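Local atomic coordinates of XRE family transcriptional regulator (Enterobacter cloacae subsp. cloacae, PDB entry 6B8W), a protein that probably binds DNA and regulates transcription, the piece described here being its metal-binding cupin domain. Residues F20-A25 with V85-L90; V39-V44 with S89-P94. All coordinates share one frame; numbering follows the deposited sequence.

Contact 1 (F20-A25 with V85-L90); sequences FSIILA and VHFHSL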
loop_
_atom_site.group_PDB
_atom_site.type_symbol
_atom_site.label_atom_id
_atom_site.label_comp_id
_atom_site.label_asym_id
_atom_site.label_seq_id
_atom_site.Cartn_x
_atom_site.Cartn_y
_atom_site.Cartn_z
ATOM N N PHE A 20 -0.492 -2.929 7.181
ATOM C CA PHE A 20 0.479 -2.503 8.144
ATOM C C PHE A 20 1.613 -1.757 7.493
ATOM O O PHE A 20 2.009 -2.064 6.374
ATOM C CB PHE A 20 1.079 -3.737 8.845
ATOM C CG PHE A 20 0.071 -4.571 9.559
ATOM C CD1 PHE A 20 -0.483 -4.126 10.761
ATOM C CD2 PHE A 20 -0.321 -5.803 9.056
ATOM C CE1 PHE A 20 -1.424 -4.893 11.434
ATOM C CE2 PHE A 20 -1.253 -6.578 9.725
ATOM C CZ PHE A 20 -1.808 -6.121 10.918
ATOM N N SER A 21 2.150 -0.801 8.231
ATOM C CA SER A 21 3.314 -0.047 7.831
ATOM C C SER A 21 4.409 -0.466 8.815
ATOM O O SER A 21 4.257 -0.283 10.038
ATOM C CB SER A 21 3.037 1.445 7.929
ATOM O OG SER A 21 4.221 2.155 7.665
ATOM N N ILE A 22 5.519 -0.965 8.279
ATOM C CA ILE A 22 6.594 -1.524 9.093
ATOM C C ILE A 22 7.936 -0.890 8.776
ATOM O O ILE A 22 8.285 -0.725 7.614
ATOM C CB ILE A 22 6.685 -3.039 8.831
ATOM C CG1 ILE A 22 5.329 -3.706 9.142
ATOM C CG2 ILE A 22 7.831 -3.677 9.623
ATOM C CD1 ILE A 22 5.264 -5.182 8.817
ATOM N N ILE A 23 8.681 -0.537 9.818
ATOM C CA ILE A 23 10.025 0.013 9.661
ATOM C C ILE A 23 10.972 -0.994 10.348
ATOM O O ILE A 23 10.822 -1.285 11.535
ATOM C CB ILE A 23 10.173 1.400 10.243
ATOM C CG1 ILE A 23 9.213 2.364 9.508
ATOM C CG2 ILE A 23 11.618 1.867 10.088
ATOM C CD1 ILE A 23 9.161 3.771 10.067
ATOM N N LEU A 24 11.935 -1.492 9.581
ATOM C CA LEU A 24 12.901 -2.495 10.038
ATOM C C LEU A 24 14.289 -1.857 10.052
ATOM O O LEU A 24 14.778 -1.348 9.027
ATOM C CB LEU A 24 12.811 -3.708 9.088
ATOM C CG LEU A 24 13.350 -5.083 9.432
ATOM C CD1 LEU A 24 12.739 -5.635 10.726
ATOM C CD2 LEU A 24 13.079 -6.042 8.261
ATOM N N ALA A 25 14.909 -1.849 11.233
ATOM C CA ALA A 25 16.210 -1.229 11.438
ATOM C C ALA A 25 17.327 -2.008 10.757
ATOM O O ALA A 25 17.174 -3.196 10.506
ATOM C CB ALA A 25 16.506 -1.106 12.931
ATOM N N VAL A 85 14.462 0.331 6.612
ATOM C CA VAL A 85 13.647 0.022 5.431
ATOM C C VAL A 85 12.195 0.112 5.865
ATOM O O VAL A 85 11.820 -0.431 6.904
ATOM C CB VAL A 85 13.950 -1.339 4.789
ATOM C CG1 VAL A 85 13.769 -2.492 5.773
ATOM C CG2 VAL A 85 13.084 -1.558 3.550
ATOM N N HIS A 86 11.404 0.856 5.086
ATOM C CA HIS A 86 9.994 1.052 5.338
ATOM C C HIS A 86 9.216 0.264 4.290
ATOM O O HIS A 86 9.430 0.446 3.100
ATOM C CB HIS A 86 9.664 2.547 5.235
ATOM C CG HIS A 86 8.217 2.876 5.448
ATOM N ND1 HIS A 86 7.647 4.032 4.960
ATOM C CD2 HIS A 86 7.216 2.185 6.044
ATOM C CE1 HIS A 86 6.367 4.064 5.287
ATOM N NE2 HIS A 86 6.073 2.941 5.926
ATOM N N PHE A 87 8.346 -0.640 4.728
ATOM C CA PHE A 87 7.544 -1.395 3.780
ATOM C C PHE A 87 6.135 -1.541 4.299
ATOM O O PHE A 87 5.859 -1.240 5.452
ATOM C CB PHE A 87 8.173 -2.751 3.442
ATOM C CG PHE A 87 8.299 -3.694 4.610
ATOM C CD1 PHE A 87 9.387 -3.619 5.466
ATOM C CD2 PHE A 87 7.349 -4.681 4.823
ATOM C CE1 PHE A 87 9.514 -4.497 6.525
ATOM C CE2 PHE A 87 7.464 -5.572 5.882
ATOM C CZ PHE A 87 8.553 -5.490 6.737
ATOM N N HIS A 88 5.222 -1.905 3.410
ATOM C CA HIS A 88 3.861 -2.202 3.821
ATOM C C HIS A 88 3.632 -3.679 3.686
ATOM O O HIS A 88 4.153 -4.321 2.763
ATOM C CB HIS A 88 2.771 -1.522 2.985
ATOM C CG HIS A 88 2.743 -0.037 3.073
ATOM N ND1 HIS A 88 1.966 0.729 2.226
ATOM C CD2 HIS A 88 3.413 0.833 3.861
ATOM C CE1 HIS A 88 2.141 2.004 2.510
ATOM N NE2 HIS A 88 3.025 2.098 3.486
ATOM N N SER A 89 2.835 -4.208 4.605
ATOM C CA SER A 89 2.440 -5.597 4.596
ATOM C C SER A 89 0.925 -5.605 4.565
ATOM O O SER A 89 0.284 -5.109 5.482
ATOM C CB SER A 89 2.973 -6.317 5.832
ATOM O OG SER A 89 2.369 -7.592 5.975
ATOM N N LEU A 90 0.360 -6.132 3.485
ATOM C CA LEU A 90 -1.079 -6.228 3.334
ATOM C C LEU A 90 -1.470 -7.670 3.548
ATOM O O LEU A 90 -0.831 -8.567 3.014
ATOM C CB LEU A 90 -1.514 -5.804 1.938
ATOM C CG LEU A 90 -1.389 -4.322 1.559
ATOM C CD1 LEU A 90 0.043 -3.847 1.524
ATOM C CD2 LEU A 90 -2.012 -4.171 0.185
#
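The Phe87 ring takes Ile22 over one face, with Ile22 CB 3.9 Å from the ring centroid in a CH-pi contact, offset toward the rim. From there Ile22 CG2 reaches the rim at Phe87 CZ, 3.5 Å away, while CD1 comes down near CE2 and on toward CB of Ser89. At the edge of the same ring, near its plane, comes Leu24 CB. Phe87 gets there because its CG stands between the backbone N and the carbonyl carbon (chi1 63°), which swings the ring across toward strand 17-24. Tyr77, which binds manganese in this protein although no metal is bound to this chain, meets the Phe87 ring with its plane only about 15° away from parallel.

The His86 ring is approached in its plane. Ile22 O lies at the edge by CD2, and Ser21 OG is hydrogen-bonded to NE2 at 2.7 Å, with either group able to give the proton. That bond would hold the imidazole in this rotation.

Strands 17-24 and 85-92 are antiparallel neighbours in one sheet of the cupin jelly-roll barrel. Phe20, Ile22 and Leu24 pair with Ser89, Phe87 and Val85 as hydrogen-bonded pairs, their side chains on the face turned to strand 50-54 of the other sheet; Ser21 and Ile23 face the opposite way with His88 and His86. Six backbone bonds tie the strands, among them Ile22 N to Phe87 O at 2.9 Å, nearly straight at 171°. Three CA-H...O contacts lie between these bonds, such as His88 CA to Phe20 O at 3.2 Å. Leu24 CB packs on Val85 CG1 at 3.7 Å, and Leu50 covers both side chains from strand 50-54.

Contact 2 (V39-V44 with S89-P94); sequences VIEHVV and SLIHYP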
loop_
_atom_site.group_PDB
_atom_site.type_symbol
_atom_site.label_atom_id
_atom_site.label_comp_id
_atom_site.label_asym_id
_atom_site.label_seq_id
_atom_site.Cartn_x
_atom_site.Cartn_y
_atom_site.Cartn_z
ATOM N N VAL A 39 -4.437 -17.437 4.042
ATOM C CA VAL A 39 -4.108 -16.007 4.096
ATOM C C VAL A 39 -3.137 -15.638 2.964
ATOM O O VAL A 39 -2.198 -16.392 2.656
ATOM C CB VAL A 39 -3.482 -15.637 5.461
ATOM C CG1 VAL A 39 -2.675 -14.344 5.399
ATOM C CG2 VAL A 39 -4.559 -15.572 6.530
ATOM N N ILE A 40 -3.394 -14.500 2.325
ATOM C CA ILE A 40 -2.510 -13.979 1.298
ATOM C C ILE A 40 -1.856 -12.715 1.863
ATOM O O ILE A 40 -2.524 -11.901 2.479
ATOM C CB ILE A 40 -3.230 -13.635 -0.005
ATOM C CG1 ILE A 40 -3.941 -14.852 -0.585
ATOM C CG2 ILE A 40 -2.238 -13.051 -1.029
ATOM C CD1 ILE A 40 -3.028 -16.001 -0.998
ATOM N N GLU A 41 -0.549 -12.593 1.659
ATOM C CA GLU A 41 0.204 -11.432 2.059
ATOM C C GLU A 41 0.865 -10.749 0.840
ATOM O O GLU A 41 1.321 -11.419 -0.103
ATOM C CB GLU A 41 1.254 -11.775 3.128
ATOM C CG GLU A 41 2.115 -10.574 3.523
ATOM C CD GLU A 41 2.989 -10.744 4.764
ATOM O OE1 GLU A 41 2.937 -11.801 5.443
ATOM O OE2 GLU A 41 3.753 -9.780 5.059
ATOM N N HIS A 42 0.853 -9.415 0.848
ATOM C CA HIS A 42 1.563 -8.616 -0.154
ATOM C C HIS A 42 2.560 -7.769 0.637
ATOM O O HIS A 42 2.217 -7.200 1.662
ATOM C CB HIS A 42 0.660 -7.625 -0.918
ATOM C CG HIS A 42 -0.311 -8.242 -1.873
ATOM N ND1 HIS A 42 -1.494 -8.817 -1.466
ATOM C CD2 HIS A 42 -0.308 -8.308 -3.230
ATOM C CE1 HIS A 42 -2.166 -9.236 -2.525
ATOM N NE2 HIS A 42 -1.469 -8.939 -3.609
ATOM N N VAL A 43 3.783 -7.700 0.159
ATOM C CA VAL A 43 4.789 -6.811 0.716
ATOM C C VAL A 43 5.156 -5.861 -0.418
ATOM O O VAL A 43 5.371 -6.308 -1.563
ATOM C CB VAL A 43 6.037 -7.570 1.180
ATOM C CG1 VAL A 43 7.210 -6.627 1.426
ATOM C CG2 VAL A 43 5.725 -8.348 2.450
ATOM N N VAL A 44 5.169 -4.566 -0.108
ATOM C CA VAL A 44 5.576 -3.519 -1.041
ATOM C C VAL A 44 6.574 -2.643 -0.303
ATOM O O VAL A 44 6.297 -2.184 0.809
ATOM C CB VAL A 44 4.393 -2.639 -1.497
ATOM C CG1 VAL A 44 4.879 -1.503 -2.395
ATOM C CG2 VAL A 44 3.346 -3.478 -2.212
ATOM N N SER A 89 2.835 -4.208 4.605
ATOM C CA SER A 89 2.440 -5.597 4.596
ATOM C C SER A 89 0.925 -5.605 4.565
ATOM O O SER A 89 0.284 -5.109 5.482
ATOM C CB SER A 89 2.973 -6.317 5.832
ATOM O OG SER A 89 2.369 -7.592 5.975
ATOM N N LEU A 90 0.360 -6.132 3.485
ATOM C CA LEU A 90 -1.079 -6.228 3.334
ATOM C C LEU A 90 -1.470 -7.670 3.548
ATOM O O LEU A 90 -0.831 -8.567 3.014
ATOM C CB LEU A 90 -1.514 -5.804 1.938
ATOM C CG LEU A 90 -1.389 -4.322 1.559
ATOM C CD1 LEU A 90 0.043 -3.847 1.524
ATOM C CD2 LEU A 90 -2.012 -4.171 0.185
ATOM N N ILE A 91 -2.525 -7.886 4.320
ATOM C CA ILE A 91 -2.988 -9.229 4.619
ATOM C C ILE A 91 -4.456 -9.377 4.267
ATOM O O ILE A 91 -5.260 -8.616 4.751
ATOM C CB ILE A 91 -2.832 -9.553 6.119
ATOM C CG1 ILE A 91 -1.371 -9.394 6.591
ATOM C CG2 ILE A 91 -3.360 -10.951 6.408
ATOM C CD1 ILE A 91 -0.403 -10.435 6.057
ATOM N N HIS A 92 -4.780 -10.339 3.404
ATOM C CA HIS A 92 -6.166 -10.672 3.072
ATOM C C HIS A 92 -6.464 -12.034 3.730
ATOM O O HIS A 92 -5.811 -13.042 3.421
ATOM C CB HIS A 92 -6.387 -10.721 1.557
ATOM C CG HIS A 92 -6.459 -9.372 0.914
ATOM N ND1 HIS A 92 -5.337 -8.651 0.569
ATOM C CD2 HIS A 92 -7.524 -8.613 0.552
ATOM C CE1 HIS A 92 -5.711 -7.496 0.039
ATOM N NE2 HIS A 92 -7.031 -7.453 0.011
ATOM N N TYR A 93 -7.423 -12.048 4.652
ATOM C CA TYR A 93 -7.792 -13.263 5.372
ATOM C C TYR A 93 -8.900 -13.982 4.575
ATOM O O TYR A 93 -9.725 -13.323 3.936
ATOM C CB TYR A 93 -8.212 -12.926 6.804
ATOM C CG TYR A 93 -7.184 -12.115 7.613
ATOM C CD1 TYR A 93 -6.169 -12.735 8.353
ATOM C CD2 TYR A 93 -7.245 -10.732 7.643
ATOM C CE1 TYR A 93 -5.255 -11.988 9.094
ATOM C CE2 TYR A 93 -6.339 -9.972 8.381
ATOM C CZ TYR A 93 -5.350 -10.596 9.110
ATOM O OH TYR A 93 -4.459 -9.789 9.839
ATOM N N PRO A 94 -8.919 -15.335 4.583
ATOM C CA PRO A 94 -9.916 -16.031 3.763
ATOM C C PRO A 94 -11.348 -15.997 4.318
ATOM O O PRO A 94 -11.547 -15.922 5.540
ATOM C CB PRO A 94 -9.400 -17.464 3.763
ATOM C CG PRO A 94 -8.764 -17.607 5.097
ATOM C CD PRO A 94 -8.069 -16.289 5.316
HETATM O O HOH W 1 -2.761 -9.470 0.887
#
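Glu41 reaches over the side chain of Ile91, and its chain can be followed outward from CB, which rests 3.6 Å from Ile91 CD1. CG keeps to the same methyl and also comes near Leu90 O. CG is anti to the backbone N (chi1 177°) and the chain stays extended beyond it, so the carboxylate is carried out from the strand to the hydroxyl of Ser89. CD still touches Ile91 CD1. At the tip, OE2 accepts a hydrogen bond from Ser89 OG at 2.7 Å, the hydroxyl arriving from above the carboxylate plane, 60° out of it. OE2 is gripped a second time by Tyr77 OH, while OE1 has a weak bond to His75 NE2. These three residues, Glu41, His75 and Tyr77, bind manganese in a structure of this protein; no metal is bound here, and the bond is consistent with Ser89 acting as a second-shell residue that positions the glutamate.

On the opposite face His42 and His92 share one water. It bonds to His42 ND1 at 2.8 Å and His92 ND1 at 2.7 Å, lying in the plane of each ring at its edge, and donates to Ile40 O and, weakly, to Leu90 O. Just before strand 40-47 begins, Val39 CG1 meets Ile91 CG2 at 3.6 Å, and Val39 CG2 meets Tyr93 CD1 and Pro94 CD.

The backbones are joined by antiparallel hydrogen-bonded pairs, Ile40 with His92 and His42 with Leu90; Leu90 N to His42 O is 2.8 Å. Beyond strand 40-47 lies strand 66-70, whose Phe69 touches Glu41, while strand 17-24 flanks strand 85-92 on its other side; the histidine face meets the second subunit, where His92 NE2 is hydrogen-bonded to NE2 of His92 of that subunit.

In the fold
Contacts 1 and 2 are the two edges of one strand, 85-92, which pairs with 17-24 in the first and with 40-47 in the second, sharing Ser89 and Leu90. Both are mostly buried, though Ile23 of contact 1 is exposed and none of the touching residues of contact 2 is. They also touch directly: His88 N is probably hydrogen-bonded to Val44 O at 2.8 Å. Contact 1 is chiefly apolar on its inward face, packing in the barrel interior, where contact 2 places a carboxylate of the manganese site. Both carry histidines outward to the second subunit; in contact 2 a water bridges them, whereas in contact 1 His86 bonds to a serine.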